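Local coordinates for protein nucleoporin nup120 (Schizosaccharomyces pombe, PDB 4GQ2) that serves as a structural component of the nuclear pore complex, whose nucleoporins build the pore and can dock transiently associated transport factors, at residues V843-K846 against A847-L851; D915-E918 against F919-A923; S109-K113 against D114-F118; M241-S245 against T246-L250. All blocks are in the same frame, centred on the assembly; numbering follows the deposited sequence.

Interaction 1 (V843-K846 against A847-L851); sequences VYLK and ALIYL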
loop_
_atom_site.group_PDB
_atom_site.type_symbol
_atom_site.label_atom_id
_atom_site.label_comp_id
_atom_site.label_asym_id
_atom_site.label_seq_id
_atom_site.Cartn_x
_atom_site.Cartn_y
_atom_site.Cartn_z
ATOM N N VAL A 843 11.013 -6.702 20.563
ATOM C CA VAL A 843 10.276 -7.845 21.077
ATOM C C VAL A 843 9.136 -7.389 22.001
ATOM O O VAL A 843 8.011 -7.893 21.912
ATOM C CB VAL A 843 11.223 -8.864 21.759
ATOM C CG1 VAL A 843 10.453 -10.100 22.222
ATOM C CG2 VAL A 843 12.330 -9.285 20.790
ATOM N N TYR A 844 9.424 -6.404 22.850
ATOM C CA TYR A 844 8.422 -5.806 23.718
ATOM C C TYR A 844 7.297 -5.216 22.873
ATOM O O TYR A 844 6.109 -5.357 23.198
ATOM C CB TYR A 844 9.063 -4.727 24.607
ATOM C CG TYR A 844 8.070 -3.921 25.416
ATOM C CD1 TYR A 844 7.456 -4.465 26.541
ATOM C CD2 TYR A 844 7.740 -2.612 25.055
ATOM C CE1 TYR A 844 6.546 -3.732 27.289
ATOM C CE2 TYR A 844 6.822 -1.874 25.798
ATOM C CZ TYR A 844 6.232 -2.445 26.913
ATOM O OH TYR A 844 5.313 -1.738 27.652
ATOM N N LEU A 845 7.668 -4.572 21.775
ATOM C CA LEU A 845 6.672 -3.988 20.878
ATOM C C LEU A 845 5.873 -5.071 20.135
ATOM O O LEU A 845 4.668 -4.916 19.942
ATOM C CB LEU A 845 7.317 -2.986 19.915
ATOM C CG LEU A 845 6.449 -2.260 18.881
ATOM C CD1 LEU A 845 5.454 -1.288 19.514
ATOM C CD2 LEU A 845 7.375 -1.547 17.907
ATOM N N LYS A 846 6.531 -6.162 19.736
ATOM C CA LYS A 846 5.818 -7.332 19.198
ATOM C C LYS A 846 4.724 -7.761 20.178
ATOM O O LYS A 846 3.593 -8.021 19.782
ATOM C CB LYS A 846 6.770 -8.504 18.955
ATOM C CG LYS A 846 7.773 -8.286 17.836
ATOM C CD LYS A 846 8.566 -9.549 17.520
ATOM C CE LYS A 846 7.686 -10.634 16.918
ATOM N NZ LYS A 846 8.493 -11.725 16.302
ATOM N N ALA A 847 5.066 -7.793 21.463
ATOM C CA ALA A 847 4.129 -8.181 22.505
ATOM C C ALA A 847 2.925 -7.239 22.610
ATOM O O ALA A 847 1.779 -7.686 22.685
ATOM C CB ALA A 847 4.851 -8.294 23.839
ATOM N N LEU A 848 3.186 -5.934 22.609
ATOM C CA LEU A 848 2.108 -4.952 22.634
ATOM C C LEU A 848 1.180 -5.063 21.425
ATOM O O LEU A 848 -0.030 -4.918 21.561
ATOM C CB LEU A 848 2.667 -3.539 22.702
ATOM C CG LEU A 848 3.491 -3.098 23.908
ATOM C CD1 LEU A 848 3.969 -1.697 23.611
ATOM C CD2 LEU A 848 2.681 -3.132 25.197
ATOM N N ILE A 849 1.755 -5.298 20.244
ATOM C CA ILE A 849 0.978 -5.422 19.015
ATOM C C ILE A 849 0.072 -6.659 19.114
ATOM O O ILE A 849 -1.137 -6.569 18.888
ATOM C CB ILE A 849 1.887 -5.515 17.762
ATOM C CG1 ILE A 849 2.634 -4.197 17.535
ATOM C CG2 ILE A 849 1.070 -5.879 16.523
ATOM C CD1 ILE A 849 3.920 -4.360 16.738
ATOM N N TYR A 850 0.649 -7.801 19.478
ATOM C CA TYR A 850 -0.153 -9.009 19.671
ATOM C C TYR A 850 -1.229 -8.766 20.713
ATOM O O TYR A 850 -2.358 -9.223 20.545
ATOM C CB TYR A 850 0.693 -10.192 20.121
ATOM C CG TYR A 850 1.566 -10.812 19.059
ATOM C CD1 TYR A 850 1.049 -11.182 17.811
ATOM C CD2 TYR A 850 2.899 -11.085 19.329
ATOM C CE1 TYR A 850 1.860 -11.776 16.853
ATOM C CE2 TYR A 850 3.710 -11.672 18.391
ATOM C CZ TYR A 850 3.197 -12.012 17.159
ATOM O OH TYR A 850 4.051 -12.585 16.252
ATOM N N LEU A 851 -0.877 -8.051 21.784
ATOM C CA LEU A 851 -1.828 -7.790 22.857
ATOM C C LEU A 851 -3.030 -7.059 22.284
ATOM O O LEU A 851 -4.175 -7.461 22.510
ATOM C CB LEU A 851 -1.197 -6.967 23.978
ATOM C CG LEU A 851 -1.294 -7.480 25.418
ATOM C CD1 LEU A 851 -1.163 -6.324 26.395
ATOM C CD2 LEU A 851 -2.568 -8.266 25.681
HETATM O O HOH W 1 6.477 -13.602 16.083
#
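Residues Val843 to Leu851 form an unbroken run of alpha-helix in which the amide N atoms of Ala847, Leu848, Ile849 and Tyr850 each bond the carbonyl O four residues back, Tyr850 N to Lys846 O being the straightest at 175°. Four residues apart likewise, Leu848 lies against the Tyr844 ring: its CG sits over one face, 4.3 Å from the ring centroid and displaced toward the rim. The two methyls follow the ring outward, CD1 of Leu848 coming to 3.6 Å from CE2 of Tyr844 while CD2 reaches 3.9 Å from the phenolic OH. Tyr844 swings its ring to this place by setting CG opposite the backbone N (chi1 172°). Next round the helix, CD1 of Ile849 packs at 3.9 Å against CG of Leu845.

The segment belongs to helix 840-852 of the C-terminal HEAT-repeat region, an array of packed helices. Leu845, Leu848 and Ile849 face helix 812-822 through Val817 and Phe821, whereas Ala847 and Tyr850 lean on helix 856-864 at Cys862.

Lys846 and Tyr850 run side by side and point the same way. The lysine chain bends at its third torsion (67°), and a water joins the two polar ends: it accepts from Lys846 NZ at 2.8 Å and lies 2.6 Å from Tyr850 OH, at the edge of the tyrosine ring and in its plane. The water thus links the phenol to a charged group that stands farther off, NZ of Lys846 being 4.5 Å from Tyr850 OH. Tyr850 also packs on an acidic side chain of another protein chain.

Interaction 2 (D915-E918 against F919-A923); sequences DALE and FSLLA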
loop_
_atom_site.group_PDB
_atom_site.type_symbol
_atom_site.label_atom_id
_atom_site.label_comp_id
_atom_site.label_asym_id
_atom_site.label_seq_id
_atom_site.Cartn_x
_atom_site.Cartn_y
_atom_site.Cartn_z
ATOM N N ASP A 915 -2.575 -14.177 33.577
ATOM C CA ASP A 915 -1.208 -13.763 33.275
ATOM C C ASP A 915 -0.807 -12.547 34.113
ATOM O O ASP A 915 0.339 -12.448 34.571
ATOM C CB ASP A 915 -1.064 -13.441 31.786
ATOM C CG ASP A 915 -1.499 -14.583 30.896
ATOM O OD1 ASP A 915 -0.770 -15.593 30.800
ATOM O OD2 ASP A 915 -2.574 -14.462 30.278
ATOM N N ALA A 916 -1.752 -11.625 34.302
ATOM C CA ALA A 916 -1.547 -10.469 35.182
ATOM C C ALA A 916 -1.198 -10.909 36.603
ATOM O O ALA A 916 -0.420 -10.246 37.286
ATOM C CB ALA A 916 -2.777 -9.575 35.193
ATOM N N LEU A 917 -1.780 -12.032 37.031
ATOM C CA LEU A 917 -1.537 -12.605 38.350
ATOM C C LEU A 917 -0.139 -13.209 38.382
ATOM O O LEU A 917 0.651 -12.913 39.281
ATOM C CB LEU A 917 -2.585 -13.686 38.657
ATOM C CG LEU A 917 -3.019 -14.084 40.079
ATOM C CD1 LEU A 917 -4.157 -15.093 40.001
ATOM C CD2 LEU A 917 -1.903 -14.651 40.938
ATOM N N GLU A 918 0.159 -14.051 37.394
ATOM C CA GLU A 918 1.443 -14.748 37.321
ATOM C C GLU A 918 2.622 -13.777 37.250
ATOM O O GLU A 918 3.646 -13.996 37.899
ATOM C CB GLU A 918 1.459 -15.752 36.165
ATOM C CG GLU A 918 0.521 -16.938 36.397
ATOM C CD GLU A 918 0.636 -18.039 35.351
ATOM O OE1 GLU A 918 1.353 -17.850 34.344
ATOM O OE2 GLU A 918 -0.000 -19.104 35.538
ATOM N N PHE A 919 2.465 -12.693 36.488
ATOM C CA PHE A 919 3.521 -11.682 36.378
ATOM C C PHE A 919 3.705 -10.913 37.680
ATOM O O PHE A 919 4.813 -10.473 37.993
ATOM C CB PHE A 919 3.257 -10.707 35.218
ATOM C CG PHE A 919 3.692 -11.228 33.876
ATOM C CD1 PHE A 919 5.007 -11.621 33.662
ATOM C CD2 PHE A 919 2.788 -11.322 32.826
ATOM C CE1 PHE A 919 5.412 -12.105 32.429
ATOM C CE2 PHE A 919 3.185 -11.803 31.588
ATOM C CZ PHE A 919 4.499 -12.195 31.388
ATOM N N SER A 920 2.611 -10.747 38.424
ATOM C CA SER A 920 2.652 -10.087 39.726
ATOM C C SER A 920 3.431 -10.943 40.726
ATOM O O SER A 920 4.262 -10.421 41.482
ATOM C CB SER A 920 1.240 -9.806 40.238
ATOM O OG SER A 920 1.273 -8.910 41.330
ATOM N N LEU A 921 3.181 -12.254 40.688
ATOM C CA LEU A 921 3.899 -13.229 41.516
ATOM C C LEU A 921 5.361 -13.284 41.110
ATOM O O LEU A 921 6.247 -13.453 41.952
ATOM C CB LEU A 921 3.271 -14.632 41.407
ATOM C CG LEU A 921 1.864 -14.856 41.984
ATOM C CD1 LEU A 921 1.267 -16.160 41.474
ATOM C CD2 LEU A 921 1.851 -14.826 43.509
ATOM N N LEU A 922 5.601 -13.140 39.811
ATOM C CA LEU A 922 6.955 -13.097 39.292
ATOM C C LEU A 922 7.677 -11.839 39.758
ATOM O O LEU A 922 8.846 -11.911 40.134
ATOM C CB LEU A 922 6.972 -13.235 37.763
ATOM C CG LEU A 922 7.198 -14.667 37.251
ATOM C CD1 LEU A 922 6.800 -14.816 35.787
ATOM C CD2 LEU A 922 8.646 -15.104 37.463
ATOM N N ALA A 923 6.979 -10.702 39.760
ATOM C CA ALA A 923 7.556 -9.440 40.257
ATOM C C ALA A 923 8.008 -9.586 41.704
ATOM O O ALA A 923 9.089 -9.122 42.075
ATOM C CB ALA A 923 6.565 -8.294 40.121
#
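Leu917 and Leu921 lie alongside each other on helix 913-925, pointing the same way, and meet through their methyls: CD2 of Leu917 is 3.6 Å from CD1 of Leu921 and 3.9 Å from its CG. Their first torsions differ. Leu917 has CG opposite its own N (chi1 -154°), which leaves CD2 turned toward Leu921, whereas Leu921 has CG opposite its carbonyl carbon and reaches back to meet it.

On another side of the helix the Phe919 ring leans obliquely back over the preceding turn, its CD2 3.2 Å from Asp915 O, the same oxygen that accepts the Phe919 amide N at 2.9 Å. Phe919 then packs between neighbouring helices of the HEAT-repeat region, against Leu907 and Phe863. The helical hydrogen bonding is less regular at Ser920, whose N stands above the carbonyl plane of Ala916 at 3.3 Å from its O. Ser920 OG bonds Thr942 OG1 on helix 932-949.

Polar and apolar contacts therefore adjoin on this helix: Asp915 and Phe919 share a side, and both touch helix 856-864. Leucine methyls and the phenylalanine ring pack through dispersion, while outside the two segments the Asp915 carboxylate forms a salt bridge with a basic side chain of another protein chain, a pairing likely to favour its charged form.

Interaction 3 (S109-K113 against D114-F118); sequences SNVMK and DGVAF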
loop_
_atom_site.group_PDB
_atom_site.type_symbol
_atom_site.label_atom_id
_atom_site.label_comp_id
_atom_site.label_asym_id
_atom_site.label_seq_id
_atom_site.Cartn_x
_atom_site.Cartn_y
_atom_site.Cartn_z
ATOM N N SER A 109 -23.750 26.684 -17.052
ATOM C CA SER A 109 -23.107 26.523 -18.352
ATOM C C SER A 109 -21.610 26.271 -18.163
ATOM O O SER A 109 -21.033 26.710 -17.166
ATOM C CB SER A 109 -23.328 27.780 -19.191
ATOM O OG SER A 109 -22.380 27.879 -20.233
ATOM N N ASN A 110 -20.991 25.576 -19.121
ATOM C CA ASN A 110 -19.568 25.245 -19.065
ATOM C C ASN A 110 -18.662 26.469 -18.973
ATOM O O ASN A 110 -18.794 27.398 -19.766
ATOM C CB ASN A 110 -19.154 24.395 -20.280
ATOM C CG ASN A 110 -19.422 22.907 -20.085
ATOM O OD1 ASN A 110 -19.327 22.383 -18.977
ATOM N ND2 ASN A 110 -19.749 22.218 -21.170
ATOM N N VAL A 111 -17.744 26.470 -18.006
ATOM C CA VAL A 111 -16.699 27.485 -17.961
ATOM C C VAL A 111 -15.913 27.392 -19.267
ATOM O O VAL A 111 -15.594 26.299 -19.726
ATOM C CB VAL A 111 -15.753 27.297 -16.756
ATOM C CG1 VAL A 111 -14.707 28.399 -16.720
ATOM C CG2 VAL A 111 -16.538 27.281 -15.449
ATOM N N MET A 112 -15.631 28.535 -19.880
ATOM C CA MET A 112 -14.890 28.540 -21.134
ATOM C C MET A 112 -13.405 28.319 -20.892
ATOM O O MET A 112 -12.873 28.666 -19.832
ATOM C CB MET A 112 -15.121 29.840 -21.923
ATOM C CG MET A 112 -14.411 31.066 -21.371
ATOM S SD MET A 112 -14.380 32.427 -22.555
ATOM C CE MET A 112 -13.108 33.485 -21.855
ATOM N N LYS A 113 -12.753 27.730 -21.887
ATOM C CA LYS A 113 -11.313 27.577 -21.913
ATOM C C LYS A 113 -10.678 28.960 -21.741
ATOM O O LYS A 113 -11.156 29.951 -22.310
ATOM C CB LYS A 113 -10.910 26.926 -23.243
ATOM C CG LYS A 113 -9.421 26.888 -23.536
ATOM C CD LYS A 113 -8.774 25.583 -23.104
ATOM C CE LYS A 113 -7.364 25.449 -23.670
ATOM N NZ LYS A 113 -6.385 26.328 -22.967
ATOM N N ASP A 114 -9.630 29.032 -20.925
ATOM C CA ASP A 114 -8.999 30.308 -20.567
ATOM C C ASP A 114 -9.978 31.215 -19.827
ATOM O O ASP A 114 -9.772 32.428 -19.749
ATOM C CB ASP A 114 -8.447 31.019 -21.809
ATOM C CG ASP A 114 -7.553 30.127 -22.633
ATOM O OD1 ASP A 114 -6.410 29.881 -22.213
ATOM O OD2 ASP A 114 -7.992 29.667 -23.702
ATOM N N GLY A 115 -11.037 30.611 -19.284
ATOM C CA GLY A 115 -12.096 31.347 -18.607
ATOM C C GLY A 115 -12.027 31.365 -17.092
ATOM O O GLY A 115 -13.028 31.647 -16.438
ATOM N N VAL A 116 -10.851 31.080 -16.532
ATOM C CA VAL A 116 -10.656 31.106 -15.082
ATOM C C VAL A 116 -9.441 31.975 -14.756
ATOM O O VAL A 116 -8.357 31.763 -15.288
ATOM C CB VAL A 116 -10.460 29.683 -14.495
ATOM C CG1 VAL A 116 -10.313 29.739 -12.981
ATOM C CG2 VAL A 116 -11.614 28.760 -14.868
ATOM N N ALA A 117 -9.632 32.953 -13.880
ATOM C CA ALA A 117 -8.569 33.866 -13.502
ATOM C C ALA A 117 -8.621 34.112 -12.004
ATOM O O ALA A 117 -9.700 34.206 -11.417
ATOM C CB ALA A 117 -8.699 35.176 -14.269
ATOM N N PHE A 118 -7.449 34.223 -11.395
ATOM C CA PHE A 118 -7.331 34.354 -9.951
ATOM C C PHE A 118 -6.741 35.699 -9.545
ATOM O O PHE A 118 -5.952 36.297 -10.285
ATOM C CB PHE A 118 -6.431 33.246 -9.410
ATOM C CG PHE A 118 -7.114 31.917 -9.249
ATOM C CD1 PHE A 118 -7.451 31.148 -10.356
ATOM C CD2 PHE A 118 -7.385 31.415 -7.978
ATOM C CE1 PHE A 118 -8.069 29.916 -10.197
ATOM C CE2 PHE A 118 -7.999 30.181 -7.815
ATOM C CZ PHE A 118 -8.344 29.433 -8.928
#
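Val111 and Val116 meet across a type II beta turn, Met112 to Gly115, in the beta-propeller domain, where the chain rounds a corner from strand 111-112 into strand 115-121. Their side chains cross at about a right angle, CG1 of Val111 lying 3.6 Å from CG2 of Val116. The turn is closed by a weak bond from Gly115 N to Met112 O, 2.7 Å long but bent to 122°. The Met112 side chain runs extended past this closure: its CG sits between the backbone N and the carbonyl carbon (chi1 74°), 3.6 Å from CA of Gly115.

At the apex, Lys113 and Asp114 cross obliquely. The lysine chain bends at its second and fourth torsions and folds back, bringing NZ to 3.6 Å from Asp114 OD1, a long salt bridge. Replacing Asp114 with an alanine would probably leave the Lys113 ammonium without this neighbouring carboxylate and let the lysine chain swing more freely.

Farther out, strand 126-133 holds both arms of the turn, since Met112 and Gly115 each share backbone hydrogen bonds with Ile132. Ile78 of strand 73-79 packs against both valines, and Asp59 receives the Asp114 amide N on OD2 while its OD1 makes a weak, long ion pair with Lys113 NZ. Within the apex itself, the aliphatic part of the lysine also touches the carboxylate, CG of Lys113 being 3.1 Å from OD2 of Asp114.

Interaction 4 (M241-S245 against T246-L250); sequences MIFLS and TYNVL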
loop_
_atom_site.group_PDB
_atom_site.type_symbol
_atom_site.label_atom_id
_atom_site.label_comp_id
_atom_site.label_asym_id
_atom_site.label_seq_id
_atom_site.Cartn_x
_atom_site.Cartn_y
_atom_site.Cartn_z
ATOM N N MET A 241 -2.213 37.716 -23.945
ATOM C CA MET A 241 -1.971 38.870 -23.070
ATOM C C MET A 241 -1.613 38.488 -21.635
ATOM O O MET A 241 -2.141 37.514 -21.092
ATOM C CB MET A 241 -3.150 39.857 -23.090
ATOM C CG MET A 241 -4.505 39.279 -22.710
ATOM S SD MET A 241 -5.710 40.583 -22.379
ATOM C CE MET A 241 -7.195 39.629 -22.090
ATOM N N ILE A 242 -0.710 39.269 -21.041
ATOM C CA ILE A 242 -0.267 39.062 -19.659
ATOM C C ILE A 242 -0.186 40.372 -18.871
ATOM O O ILE A 242 0.188 41.417 -19.403
ATOM C CB ILE A 242 1.092 38.321 -19.569
ATOM C CG1 ILE A 242 2.130 38.955 -20.503
ATOM C CG2 ILE A 242 0.921 36.837 -19.870
ATOM C CD1 ILE A 242 3.566 38.608 -20.164
ATOM N N PHE A 243 -0.546 40.291 -17.596
ATOM C CA PHE A 243 -0.515 41.423 -16.688
ATOM C C PHE A 243 0.778 41.408 -15.878
ATOM O O PHE A 243 1.190 40.361 -15.384
ATOM C CB PHE A 243 -1.735 41.366 -15.761
ATOM C CG PHE A 243 -1.642 42.273 -14.563
ATOM C CD1 PHE A 243 -1.627 43.660 -14.712
ATOM C CD2 PHE A 243 -1.589 41.738 -13.276
ATOM C CE1 PHE A 243 -1.559 44.492 -13.602
ATOM C CE2 PHE A 243 -1.516 42.566 -12.163
ATOM C CZ PHE A 243 -1.502 43.945 -12.325
ATOM N N LEU A 244 1.409 42.575 -15.753
ATOM C CA LEU A 244 2.656 42.716 -15.000
ATOM C C LEU A 244 2.495 43.719 -13.863
ATOM O O LEU A 244 1.561 44.515 -13.860
ATOM C CB LEU A 244 3.798 43.163 -15.916
ATOM C CG LEU A 244 4.001 42.507 -17.286
ATOM C CD1 LEU A 244 5.132 43.204 -18.023
ATOM C CD2 LEU A 244 4.281 41.015 -17.177
ATOM N N SER A 245 3.407 43.659 -12.895
ATOM C CA SER A 245 3.491 44.632 -11.796
ATOM C C SER A 245 4.900 44.583 -11.166
ATOM O O SER A 245 5.595 43.583 -11.316
ATOM C CB SER A 245 2.369 44.423 -10.763
ATOM O OG SER A 245 1.782 43.135 -10.868
ATOM N N THR A 246 5.342 45.635 -10.471
ATOM C CA THR A 246 4.533 46.808 -10.134
ATOM C C THR A 246 4.577 47.883 -11.229
ATOM O O THR A 246 4.629 49.085 -10.945
ATOM C CB THR A 246 4.915 47.399 -8.749
ATOM O OG1 THR A 246 5.468 46.374 -7.913
ATOM C CG2 THR A 246 3.692 48.010 -8.053
ATOM N N TYR A 247 4.576 47.428 -12.480
ATOM C CA TYR A 247 4.197 48.273 -13.600
ATOM C C TYR A 247 2.719 48.014 -13.819
ATOM O O TYR A 247 2.333 46.883 -14.110
ATOM C CB TYR A 247 4.963 47.906 -14.874
ATOM C CG TYR A 247 6.427 47.580 -14.695
ATOM C CD1 TYR A 247 7.255 48.369 -13.894
ATOM C CD2 TYR A 247 6.992 46.498 -15.357
ATOM C CE1 TYR A 247 8.598 48.070 -13.741
ATOM C CE2 TYR A 247 8.336 46.197 -15.217
ATOM C CZ TYR A 247 9.133 46.982 -14.406
ATOM O OH TYR A 247 10.467 46.679 -14.267
ATOM N N ASN A 248 1.886 49.038 -13.670
ATOM C CA ASN A 248 0.464 48.891 -13.966
ATOM C C ASN A 248 0.287 48.712 -15.482
ATOM O O ASN A 248 -0.237 49.584 -16.179
ATOM C CB ASN A 248 -0.328 50.089 -13.426
ATOM C CG ASN A 248 -1.786 49.756 -13.152
ATOM O OD1 ASN A 248 -2.185 48.589 -13.135
ATOM N ND2 ASN A 248 -2.592 50.790 -12.931
ATOM N N VAL A 249 0.732 47.559 -15.972
ATOM C CA VAL A 249 0.981 47.342 -17.396
ATOM C C VAL A 249 0.417 46.017 -17.911
ATOM O O VAL A 249 0.475 44.992 -17.228
ATOM C CB VAL A 249 2.501 47.421 -17.684
ATOM C CG1 VAL A 249 2.904 46.561 -18.874
ATOM C CG2 VAL A 249 2.929 48.870 -17.874
ATOM N N LEU A 250 -0.126 46.064 -19.124
ATOM C CA LEU A 250 -0.604 44.886 -19.830
ATOM C C LEU A 250 0.271 44.686 -21.062
ATOM O O LEU A 250 0.533 45.638 -21.796
ATOM C CB LEU A 250 -2.063 45.089 -20.242
ATOM C CG LEU A 250 -2.999 43.882 -20.332
ATOM C CD1 LEU A 250 -3.314 43.335 -18.945
ATOM C CD2 LEU A 250 -4.281 44.262 -21.054
#
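Phe243 sets CG opposite its backbone N (chi1 165°), which lays its ring beside the returning strand, with CD1 3.5 Å from Val249 O and the ring edge toward Asn248 OD1. Met241 takes the less roomy first torsion, with CG between N and the carbonyl carbon (57°), and its extended chain then brings SD to 4.2 Å from Leu250 CD2. The other branch of that leucine, CD1, lies 4.1 Å from Phe243 CB. Leu250 therefore sits between a thioether and the base of an aromatic side chain, and faces Ile179 beyond.

The segments are the two arms of the hairpin 238-244/249-254, in one four-stranded sheet of the beta-propeller domain. Phe243 and Leu250 form an antiparallel non-hydrogen-bonded pair, with Leu250 CA 3.6 Å from Ile242 O. Next to it, Leu244 N gives Val249 O a nearly straight bond of 3.0 Å. On the other sheet face Leu244 CD1 packs 4.1 Å from Val249 CG1, and Leu315 of strand 309-317 adjoins Leu244.

With Leu250 cut back to an alanine, a gap would probably open between Met241 SD and Phe243 CB, taking from each one of its apolar neighbours. A cis peptide precedes Thr246 in the connecting loop. The arms are thus held by backbone bonding, Leu244 with Val249 and Ile242 with Val251, with weak dispersion between apolar side chains on both sheet faces.

Interactions 1 and 2 share the HEAT-repeat region but lie on separate helices, 840-852 and 913-925, with centres 18 Å apart; helix 856-864 packs against both. Interactions 3 and 4 lie in the beta-propeller domain, in different four-stranded sheets, 21 Å apart between centres and on the opposite side of the chain's centre from the helical pair. Interaction 1 is the buried one; the other three are partly buried. Chemistry follows place: the helical contacts join side chains four residues apart along helical hydrogen bonding, and each touches another protein chain, whereas the propeller contacts turn the chain with few cross-segment bonds and meet no other chain of the assembly.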